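PDB 3L7T: VOC domain-containing protein from Streptococcus mutans, which binds zinc and, as a member of the glyoxalase/bleomycin resistance superfamily, may have a lactoylglutathione lyase-like activity. Local coordinates for residues 19-22 against 23-27; 57-60 against 61-65; 76-80 against 81-85. All blocks are in the same frame, centred on the assembly; numbering follows the deposited sequence.

Contact 1: residues 19-22 against 23-27; sequences SYEF and YVNQL
Tyr20 and Val24 meet one turn apart on helix 16-26, the helix that joins strands 5-12 and 30-37 of the first βαβββ module of this VOC fold. The backbone donors show where the helix widens. Tyr23 N and Val24 N give regular i to i-4 bonds, Tyr23 N lying 2.9 Å from Ser19 O at an N-H...O angle of 173°. After them the pattern becomes pi-type: Gln26 N bonds to Glu21 O at 3.0 Å and Leu27 N to Phe22 O at 2.9 Å, while the i-4 bonds of Asn25 N and Gln26 N are weak. Glu21 O and Phe22 O thus each accept twice, one of the two bonds being weak.

On the solvent side Asn25 ND2 gives a nearly straight 3.0 Å bond to Glu21 OE1. The oxygen lies in the amide plane, yet is met from above its own carboxylate plane; the bend of Glu21 at chi2 (65°) folds the carboxylate back over Asn25. The buried hydroxyl of Tyr23 is satisfied by Asp124.

Apolar contacts carry the rest. The edge of Phe22 points at the face of Tyr23, a T-shaped pair with planes at 84°, and Leu27 CD1 lies 3.5 Å from Phe22 CE2. Tyr20 and Val24 rest on Val31 and Leu45, and Val24 CG2 sits 3.9 Å from the Tyr20 ring centroid, almost on the ring normal.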
ATOM      1  N   SER A  19      10.411  -6.939 -12.344  1.00 22.90           N
ATOM      2  CA  SER A  19       9.367  -7.004 -11.313  1.00 24.97           C
ATOM      3  C   SER A  19       8.258  -7.970 -11.699  1.00 24.14           C
ATOM      4  O   SER A  19       7.666  -8.606 -10.843  1.00 24.11           O
ATOM      5  CB  SER A  19       8.817  -5.613 -11.021  1.00 22.47           C
ATOM      6  OG  SER A  19       9.855  -4.828 -10.477  1.00 26.75           O
ATOM      7  N   TYR A  20       8.033  -8.140 -12.994  1.00 22.36           N
ATOM      8  CA  TYR A  20       7.066  -9.123 -13.467  1.00 24.22           C
ATOM      9  C   TYR A  20       7.599 -10.503 -13.089  1.00 24.46           C
ATOM     10  O   TYR A  20       6.881 -11.339 -12.545  1.00 24.47           O
ATOM     11  CB  TYR A  20       6.928  -9.031 -14.994  1.00 23.23           C
ATOM     12  CG  TYR A  20       5.940 -10.024 -15.557  1.00 24.56           C
ATOM     13  CD1 TYR A  20       4.709  -9.602 -16.038  1.00 24.51           C
ATOM     14  CD2 TYR A  20       6.260 -11.370 -15.649  1.00 24.39           C
ATOM     15  CE1 TYR A  20       3.787 -10.516 -16.570  1.00 25.41           C
ATOM     16  CE2 TYR A  20       5.324 -12.304 -16.145  1.00 24.58           C
ATOM     17  CZ  TYR A  20       4.111 -11.863 -16.591  1.00 26.89           C
ATOM     18  OH  TYR A  20       3.223 -12.786 -17.109  1.00 33.75           O
ATOM     19  N   GLU A  21       8.874 -10.735 -13.371  1.00 25.40           N
ATOM     20  CA  GLU A  21       9.522 -11.978 -12.925  1.00 26.11           C
ATOM     21  C   GLU A  21       9.357 -12.227 -11.404  1.00 27.11           C
ATOM     22  O   GLU A  21       8.960 -13.318 -10.974  1.00 26.63           O
ATOM     23  CB  GLU A  21      11.013 -11.941 -13.313  1.00 26.71           C
ATOM     24  CG  GLU A  21      11.892 -13.016 -12.659  1.00 28.91           C
ATOM     25  CD  GLU A  21      11.533 -14.446 -13.086  1.00 38.80           C
ATOM     26  OE1 GLU A  21      11.082 -14.639 -14.235  1.00 36.61           O
ATOM     27  OE2 GLU A  21      11.681 -15.371 -12.253  1.00 40.31           O
ATOM     28  N   PHE A  22       9.630 -11.208 -10.597  1.00 25.48           N
ATOM     29  CA  PHE A  22       9.548 -11.342  -9.146  1.00 22.68           C
ATOM     30  C   PHE A  22       8.122 -11.697  -8.697  1.00 24.08           C
ATOM     31  O   PHE A  22       7.898 -12.700  -8.025  1.00 23.70           O
ATOM     32  CB  PHE A  22      10.025 -10.040  -8.482  1.00 23.03           C
ATOM     33  CG  PHE A  22       9.941 -10.047  -6.972  1.00 25.01           C
ATOM     34  CD1 PHE A  22      10.968 -10.612  -6.211  1.00 26.88           C
ATOM     35  CD2 PHE A  22       8.868  -9.454  -6.302  1.00 22.95           C
ATOM     36  CE1 PHE A  22      10.938 -10.546  -4.819  1.00 26.16           C
ATOM     37  CE2 PHE A  22       8.839  -9.392  -4.917  1.00 25.59           C
ATOM     38  CZ  PHE A  22       9.845  -9.983  -4.170  1.00 23.65           C
ATOM     39  N   TYR A  23       7.160 -10.837  -9.020  1.00 21.54           N
ATOM     40  CA  TYR A  23       5.774 -11.022  -8.561  1.00 22.75           C
ATOM     41  C   TYR A  23       5.049 -12.243  -9.149  1.00 23.86           C
ATOM     42  O   TYR A  23       4.251 -12.902  -8.471  1.00 24.87           O
ATOM     43  CB  TYR A  23       4.974  -9.722  -8.801  1.00 22.80           C
ATOM     44  CG  TYR A  23       5.349  -8.595  -7.811  1.00 20.06           C
ATOM     45  CD1 TYR A  23       4.887  -8.621  -6.496  1.00 22.81           C
ATOM     46  CD2 TYR A  23       6.200  -7.547  -8.188  1.00 20.17           C
ATOM     47  CE1 TYR A  23       5.260  -7.670  -5.570  1.00 21.50           C
ATOM     48  CE2 TYR A  23       6.592  -6.568  -7.252  1.00 20.44           C
ATOM     49  CZ  TYR A  23       6.106  -6.638  -5.942  1.00 18.20           C
ATOM     50  OH  TYR A  23       6.461  -5.687  -4.999  1.00 20.08           O
ATOM     51  N   VAL A  24       5.202 -12.438 -10.451  1.00 24.12           N
ATOM     52  CA  VAL A  24       4.416 -13.449 -11.157  1.00 26.55           C
ATOM     53  C   VAL A  24       5.148 -14.796 -11.085  1.00 27.66           C
ATOM     54  O   VAL A  24       4.584 -15.793 -10.643  1.00 29.96           O
ATOM     55  CB  VAL A  24       4.134 -13.047 -12.627  1.00 25.69           C
ATOM     56  CG1 VAL A  24       3.399 -14.157 -13.363  1.00 29.24           C
ATOM     57  CG2 VAL A  24       3.309 -11.730 -12.715  1.00 26.23           C
ATOM     58  N   ASN A  25       6.445 -14.800 -11.361  1.00 29.80           N
ATOM     59  CA  ASN A  25       7.195 -16.070 -11.400  1.00 33.06           C
ATOM     60  C   ASN A  25       7.814 -16.593 -10.103  1.00 33.62           C
ATOM     61  O   ASN A  25       7.867 -17.800  -9.874  1.00 35.30           O
ATOM     62  CB  ASN A  25       8.207 -16.054 -12.548  1.00 33.71           C
ATOM     63  CG  ASN A  25       7.527 -15.973 -13.898  1.00 37.78           C
ATOM     64  OD1 ASN A  25       6.366 -16.365 -14.029  1.00 40.37           O
ATOM     65  ND2 ASN A  25       8.224 -15.443 -14.897  1.00 39.48           N
ATOM     66  N   GLN A  26       8.262 -15.699  -9.232  1.00 31.86           N
ATOM     67  CA  GLN A  26       8.797 -16.118  -7.947  1.00 31.34           C
ATOM     68  C   GLN A  26       7.762 -16.152  -6.808  1.00 31.50           C
ATOM     69  O   GLN A  26       7.690 -17.117  -6.031  1.00 30.86           O
ATOM     70  CB  GLN A  26       9.992 -15.244  -7.585  1.00 31.29           C
ATOM     71  CG  GLN A  26      11.137 -15.377  -8.574  1.00 34.73           C
ATOM     72  CD  GLN A  26      12.398 -14.754  -8.044  1.00 41.45           C
ATOM     73  OE1 GLN A  26      13.322 -15.450  -7.601  1.00 44.27           O
ATOM     74  NE2 GLN A  26      12.410 -13.433  -7.987  1.00 43.16           N
ATOM     75  N   LEU A  27       6.905 -15.141  -6.740  1.00 27.80           N
ATOM     76  CA  LEU A  27       5.921 -15.120  -5.670  1.00 26.84           C
ATOM     77  C   LEU A  27       4.660 -15.858  -6.076  1.00 27.00           C
ATOM     78  O   LEU A  27       3.896 -16.297  -5.227  1.00 28.51           O
ATOM     79  CB  LEU A  27       5.602 -13.694  -5.228  1.00 27.39           C
ATOM     80  CG  LEU A  27       6.763 -12.856  -4.683  1.00 25.49           C
ATOM     81  CD1 LEU A  27       6.247 -11.602  -3.993  1.00 24.54           C
ATOM     82  CD2 LEU A  27       7.672 -13.688  -3.771  1.00 26.30           C
TER

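Contact 2: residues 57-60 against 61-65; sequences FGNK and LTDSN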
ATOM      1  N   PHE A  57       2.598  -0.981 -11.695  1.00 23.00           N
ATOM      2  CA  PHE A  57       2.821  -0.026 -12.774  1.00 22.89           C
ATOM      3  C   PHE A  57       4.295   0.106 -13.015  1.00 20.49           C
ATOM      4  O   PHE A  57       5.045   0.365 -12.095  1.00 23.64           O
ATOM      5  CB  PHE A  57       2.291   1.356 -12.407  1.00 21.45           C
ATOM      6  CG  PHE A  57       0.790   1.452 -12.389  1.00 23.76           C
ATOM      7  CD1 PHE A  57       0.094   1.881 -13.513  1.00 26.53           C
ATOM      8  CD2 PHE A  57       0.091   1.224 -11.211  1.00 23.26           C
ATOM      9  CE1 PHE A  57      -1.294   2.053 -13.486  1.00 24.54           C
ATOM     10  CE2 PHE A  57      -1.298   1.428 -11.156  1.00 21.11           C
ATOM     11  CZ  PHE A  57      -1.981   1.828 -12.315  1.00 23.07           C
ATOM     12  N   GLY A  58       4.722   0.037 -14.266  1.00 21.36           N
ATOM     13  CA  GLY A  58       6.137   0.302 -14.515  1.00 19.39           C
ATOM     14  C   GLY A  58       6.321   0.338 -16.003  1.00 21.64           C
ATOM     15  O   GLY A  58       5.362   0.225 -16.762  1.00 20.56           O
ATOM     16  N   ASN A  59       7.564   0.483 -16.397  1.00 21.38           N
ATOM     17  CA  ASN A  59       7.882   0.526 -17.810  1.00 24.09           C
ATOM     18  C   ASN A  59       9.115  -0.333 -18.055  1.00 23.62           C
ATOM     19  O   ASN A  59       9.873  -0.626 -17.137  1.00 21.86           O
ATOM     20  CB  ASN A  59       8.107   1.968 -18.258  1.00 23.98           C
ATOM     21  CG  ASN A  59       8.093   2.116 -19.775  1.00 25.67           C
ATOM     22  OD1 ASN A  59       7.752   1.181 -20.476  1.00 28.16           O
ATOM     23  ND2 ASN A  59       8.450   3.303 -20.279  1.00 30.12           N
ATOM     24  N   LYS A  60       9.259  -0.824 -19.287  1.00 26.51           N
ATOM     25  CA  LYS A  60      10.322  -1.768 -19.613  1.00 25.38           C
ATOM     26  C   LYS A  60      11.528  -0.930 -20.018  1.00 27.29           C
ATOM     27  O   LYS A  60      11.335   0.137 -20.575  1.00 25.98           O
ATOM     28  CB  LYS A  60       9.880  -2.614 -20.811  1.00 27.52           C
ATOM     29  CG  LYS A  60       8.909  -3.690 -20.462  1.00 26.26           C
ATOM     30  CD  LYS A  60       8.369  -4.391 -21.680  1.00 29.14           C
ATOM     31  CE  LYS A  60       7.342  -5.416 -21.248  1.00 30.90           C
ATOM     32  NZ  LYS A  60       6.813  -6.233 -22.380  1.00 34.11           N
ATOM     33  N   LEU A  61      12.741  -1.400 -19.720  1.00 28.03           N
ATOM     34  CA  LEU A  61      13.962  -0.597 -19.945  1.00 35.08           C
ATOM     35  C   LEU A  61      14.204  -0.401 -21.440  1.00 36.46           C
ATOM     36  O   LEU A  61      14.849   0.558 -21.853  1.00 41.59           O
ATOM     37  CB  LEU A  61      15.185  -1.284 -19.331  1.00 33.55           C
ATOM     38  CG  LEU A  61      15.636  -0.964 -17.900  1.00 36.54           C
ATOM     39  CD1 LEU A  61      14.496  -1.015 -16.897  1.00 37.28           C
ATOM     40  CD2 LEU A  61      16.733  -1.969 -17.505  1.00 37.03           C
ATOM     41  N   THR A  62      13.655  -1.310 -22.233  1.00 38.90           N
ATOM     42  CA  THR A  62      13.762  -1.265 -23.682  1.00 41.52           C
ATOM     43  C   THR A  62      12.757  -0.305 -24.320  1.00 43.24           C
ATOM     44  O   THR A  62      12.891   0.018 -25.494  1.00 45.14           O
ATOM     45  CB  THR A  62      13.551  -2.667 -24.296  1.00 41.77           C
ATOM     46  OG1 THR A  62      12.294  -3.201 -23.862  1.00 43.43           O
ATOM     47  CG2 THR A  62      14.654  -3.622 -23.873  1.00 39.86           C
ATOM     48  N   ASP A  63      11.728   0.108 -23.575  1.00 43.44           N
ATOM     49  CA  ASP A  63      10.724   1.033 -24.110  1.00 44.60           C
ATOM     50  C   ASP A  63      11.402   2.314 -24.571  1.00 46.63           C
ATOM     51  O   ASP A  63      12.309   2.823 -23.906  1.00 46.94           O
ATOM     52  CB  ASP A  63       9.666   1.374 -23.059  1.00 43.50           C
ATOM     53  CG  ASP A  63       8.481   2.151 -23.643  1.00 43.04           C
ATOM     54  OD1 ASP A  63       7.619   1.521 -24.290  1.00 39.36           O
ATOM     55  OD2 ASP A  63       8.377   3.378 -23.401  1.00 38.49           O
ATOM     56  N   SER A  64      10.942   2.859 -25.689  1.00 47.61           N
ATOM     57  CA  SER A  64      11.629   3.996 -26.291  1.00 48.55           C
ATOM     58  C   SER A  64      11.505   5.273 -25.456  1.00 48.97           C
ATOM     59  O   SER A  64      12.328   6.185 -25.591  1.00 50.62           O
ATOM     60  CB  SER A  64      11.148   4.231 -27.724  1.00 49.05           C
ATOM     61  OG  SER A  64       9.822   4.722 -27.731  1.00 49.33           O
ATOM     62  N   ASN A  65      10.514   5.316 -24.565  1.00 47.34           N
ATOM     63  CA  ASN A  65      10.327   6.473 -23.684  1.00 45.21           C
ATOM     64  C   ASN A  65      10.541   6.160 -22.189  1.00 42.36           C
ATOM     65  O   ASN A  65       9.925   6.778 -21.320  1.00 42.55           O
ATOM     66  CB  ASN A  65       8.945   7.096 -23.903  1.00 45.61           C
ATOM     67  CG  ASN A  65       8.781   7.678 -25.308  1.00 50.99           C
ATOM     68  OD1 ASN A  65       7.834   7.342 -26.023  1.00 54.17           O
ATOM     69  ND2 ASN A  65       9.736   8.509 -25.725  1.00 49.69           N
TER
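A type I beta turn from Lys60 to Asp63, followed at once by an Asx turn at Asp63, leads the chain out of strand 52-58, and Asn59 ties its side chain across to Asp63. The first turn is closed by Asp63 N, which donates to Lys60 O at 3.0 Å. In the second, Asn65 N, two residues on, donates to Asp63 OD2 at 3.1 Å.

The side chains link the two turns to the strand end. Asn59 ND2 reaches the same Asp63 OD2 at 3.1 Å with an N-H...O angle of 170°. The acceptor lies in the amide plane of Asn59, whereas the donor stands 57° out of the carboxylate plane, and the two planar groups are steeply turned against each other. With CG of Asp63 anti to its backbone N (chi1 -171°), the carboxylate swings back to the asparagine. The other end of the amide is held as well: Asn59 OD1 accepts from Lys60 N at 2.8 Å, which, with the ND2 bond, limits its rotation.

Asn59 ND2 and Asn65 N approach OD2 from opposite faces of the carboxylate. One oxygen therefore takes two neutral N-H donors, which would be expected to favour the ionised form of Asp63.

Contact 3: residues 76-80 against 81-85; sequences PREAC and GLRHL
Glu78 and Arg83 form a salt bridge across the bend where the loop after strand 52-58 enters strand 81-88, the first strand of the second four-stranded sheet of this VOC fold. Its main bond runs from Arg83 NE to Glu78 OE1 at 2.8 Å. The nitrogen comes in on the syn side of OE1, 26° out of the carboxylate plane, and OE1 is itself tilted from the guanidinium plane. With the two planes 77° apart, the usual flat two-pronged pairing is not formed: the bonds of Arg83 NH2 to Glu78 OE1 (3.2 Å) and of Arg83 NE to Glu78 OE2 (3.5 Å) are both weak. Arg83 is straight from CG to NE, its CG anti to the backbone N (chi1 -173°), and this extension carries NE back to the glutamate. The strongest partner of Glu78 is Arg72, bridged to OE2.

A water provides the other link, donating to Ala79 O at 2.7 Å and to Gly81 O at 2.8 Å, and so bridges two carbonyls around the bend. Gly81 adopts a positive phi, where a CB would clash with Cys80 O.

Across the dimer interface, Gly81, Leu82, His84 and Leu85 pair antiparallel with a strand of the second subunit, and His84, a zinc ligand in this protein although no metal is bound to it in this chain, is hydrogen-bonded through NE2 to NE2 of that subunit's His8. Glu78 thus carries two arginines, Arg72 on OE2 and Arg83 mainly on OE1; its negative charge is probably shared between them and its ionised form favoured.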
ATOM      1  N   PRO A  76      17.152   8.211   6.175  1.00 32.20           N
ATOM      2  CA  PRO A  76      16.957   7.765   7.563  1.00 32.48           C
ATOM      3  C   PRO A  76      15.477   7.556   7.932  1.00 32.81           C
ATOM      4  O   PRO A  76      15.180   6.869   8.914  1.00 34.55           O
ATOM      5  CB  PRO A  76      17.502   8.943   8.372  1.00 30.91           C
ATOM      6  CG  PRO A  76      17.204  10.145   7.516  1.00 30.33           C
ATOM      7  CD  PRO A  76      17.444   9.658   6.100  1.00 32.71           C
ATOM      8  N   ARG A  77      14.574   8.229   7.231  1.00 31.24           N
ATOM      9  CA  ARG A  77      13.136   8.181   7.557  1.00 32.99           C
ATOM     10  C   ARG A  77      12.386   7.864   6.247  1.00 32.32           C
ATOM     11  O   ARG A  77      12.589   8.538   5.231  1.00 31.92           O
ATOM     12  CB  ARG A  77      12.702   9.560   8.094  1.00 32.43           C
ATOM     13  CG  ARG A  77      12.174   9.672   9.548  1.00 43.56           C
ATOM     14  CD  ARG A  77      12.271   8.380  10.360  1.00 54.19           C
ATOM     15  NE  ARG A  77      11.566   8.469  11.646  1.00 62.69           N
ATOM     16  CZ  ARG A  77      11.375   7.441  12.478  1.00 64.51           C
ATOM     17  NH1 ARG A  77      10.732   7.620  13.627  1.00 65.71           N
ATOM     18  NH2 ARG A  77      11.829   6.231  12.167  1.00 65.91           N
ATOM     19  N   GLU A  78      11.483   6.884   6.276  1.00 29.34           N
ATOM     20  CA  GLU A  78      10.608   6.640   5.139  1.00 27.29           C
ATOM     21  C   GLU A  78       9.691   7.843   4.956  1.00 25.96           C
ATOM     22  O   GLU A  78       9.376   8.538   5.932  1.00 28.65           O
ATOM     23  CB  GLU A  78       9.788   5.364   5.380  1.00 27.63           C
ATOM     24  CG  GLU A  78      10.593   4.060   5.271  1.00 27.92           C
ATOM     25  CD  GLU A  78       9.915   2.904   5.991  1.00 34.82           C
ATOM     26  OE1 GLU A  78       9.610   3.039   7.189  1.00 36.45           O
ATOM     27  OE2 GLU A  78       9.621   1.883   5.354  1.00 34.95           O
ATOM     28  N   ALA A  79       9.231   8.076   3.724  1.00 25.43           N
ATOM     29  CA  ALA A  79       8.352   9.192   3.421  1.00 23.51           C
ATOM     30  C   ALA A  79       6.939   8.902   3.907  1.00 24.88           C
ATOM     31  O   ALA A  79       6.599   7.749   4.166  1.00 26.73           O
ATOM     32  CB  ALA A  79       8.322   9.477   1.905  1.00 25.61           C
ATOM     33  N   CYS A  80       6.134   9.955   4.002  1.00 23.48           N
ATOM     34  CA  CYS A  80       4.695   9.823   4.128  1.00 23.58           C
ATOM     35  C   CYS A  80       4.158   8.962   2.999  1.00 24.40           C
ATOM     36  O   CYS A  80       4.631   9.047   1.854  1.00 23.47           O
ATOM     37  CB  CYS A  80       4.030  11.199   4.086  1.00 22.98           C
ATOM     38  SG  CYS A  80       4.386  12.223   5.577  1.00 29.54           S
ATOM     39  N   GLY A  81       3.072   8.250   3.292  1.00 24.17           N
ATOM     40  CA  GLY A  81       2.341   7.528   2.261  1.00 21.02           C
ATOM     41  C   GLY A  81       2.366   6.053   2.546  1.00 23.07           C
ATOM     42  O   GLY A  81       2.754   5.637   3.626  1.00 24.61           O
ATOM     43  N   LEU A  82       2.050   5.240   1.546  1.00 20.32           N
ATOM     44  CA  LEU A  82       2.049   3.812   1.793  1.00 22.28           C
ATOM     45  C   LEU A  82       3.425   3.212   1.966  1.00 25.06           C
ATOM     46  O   LEU A  82       4.344   3.499   1.197  1.00 24.92           O
ATOM     47  CB  LEU A  82       1.294   3.080   0.696  1.00 22.92           C
ATOM     48  CG  LEU A  82      -0.163   3.477   0.578  1.00 24.08           C
ATOM     49  CD1 LEU A  82      -0.676   3.107  -0.825  1.00 22.20           C
ATOM     50  CD2 LEU A  82      -0.969   2.724   1.632  1.00 25.17           C
ATOM     51  N   ARG A  83       3.569   2.406   3.007  1.00 22.96           N
ATOM     52  CA  ARG A  83       4.861   2.016   3.537  1.00 25.52           C
ATOM     53  C   ARG A  83       5.221   0.602   3.106  1.00 26.25           C
ATOM     54  O   ARG A  83       6.233   0.392   2.432  1.00 27.43           O
ATOM     55  CB  ARG A  83       4.825   2.106   5.078  1.00 24.66           C
ATOM     56  CG  ARG A  83       6.160   1.891   5.750  1.00 30.56           C
ATOM     57  CD  ARG A  83       5.989   1.827   7.278  1.00 32.39           C
ATOM     58  NE  ARG A  83       7.289   1.594   7.889  1.00 33.31           N
ATOM     59  CZ  ARG A  83       7.498   1.240   9.156  1.00 43.69           C
ATOM     60  NH1 ARG A  83       6.490   1.128  10.020  1.00 37.63           N
ATOM     61  NH2 ARG A  83       8.744   1.016   9.562  1.00 40.38           N
ATOM     62  N   HIS A  84       4.429  -0.379   3.549  1.00 23.95           N
ATOM     63  CA  HIS A  84       4.693  -1.777   3.241  1.00 25.30           C
ATOM     64  C   HIS A  84       3.398  -2.578   3.213  1.00 25.09           C
ATOM     65  O   HIS A  84       2.319  -2.052   3.491  1.00 26.14           O
ATOM     66  CB  HIS A  84       5.732  -2.392   4.193  1.00 26.85           C
ATOM     67  CG  HIS A  84       5.214  -2.711   5.564  1.00 33.47           C
ATOM     68  ND1 HIS A  84       5.582  -1.997   6.684  1.00 36.07           N
ATOM     69  CD2 HIS A  84       4.425  -3.721   6.007  1.00 39.17           C
ATOM     70  CE1 HIS A  84       5.005  -2.525   7.750  1.00 37.68           C
ATOM     71  NE2 HIS A  84       4.265  -3.548   7.358  1.00 39.58           N
ATOM     72  N   LEU A  85       3.510  -3.819   2.777  1.00 25.22           N
ATOM     73  CA  LEU A  85       2.368  -4.664   2.522  1.00 22.42           C
ATOM     74  C   LEU A  85       2.703  -6.013   3.098  1.00 23.25           C
ATOM     75  O   LEU A  85       3.815  -6.521   2.927  1.00 22.41           O
ATOM     76  CB  LEU A  85       2.157  -4.757   0.992  1.00 22.90           C
ATOM     77  CG  LEU A  85       1.129  -5.687   0.387  1.00 26.23           C
ATOM     78  CD1 LEU A  85      -0.222  -5.318   0.894  1.00 25.61           C
ATOM     79  CD2 LEU A  85       1.165  -5.530  -1.142  1.00 26.66           C
TER
HETATM   80  O   HOH W   1       5.558   5.302   3.647  1.00 32.82           O

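The three contacts follow one another along the chain without touching. The centre of contact 1 is about 17 Å from that of contact 2 and 22 Å from that of contact 3, with nearest atoms about 7 and 6 Å apart; contacts 1 and 3 lie on opposite sides of the chain's centre. Contacts 2 and 3, about 25 Å apart between centres, mark the two ends of the connection from strand 52-58 to strand 81-88. The zinc of this chain is held by His8 and Glu55, and none is bound to His84 of contact 3. The side chain of Tyr23 in contact 1 is about 10 Å from that of His84 and 11 Å from that of Glu55. Between subunits, Phe57 of contact 2 makes a cation-pi contact with Arg83 of the neighbouring subunit's 81-85.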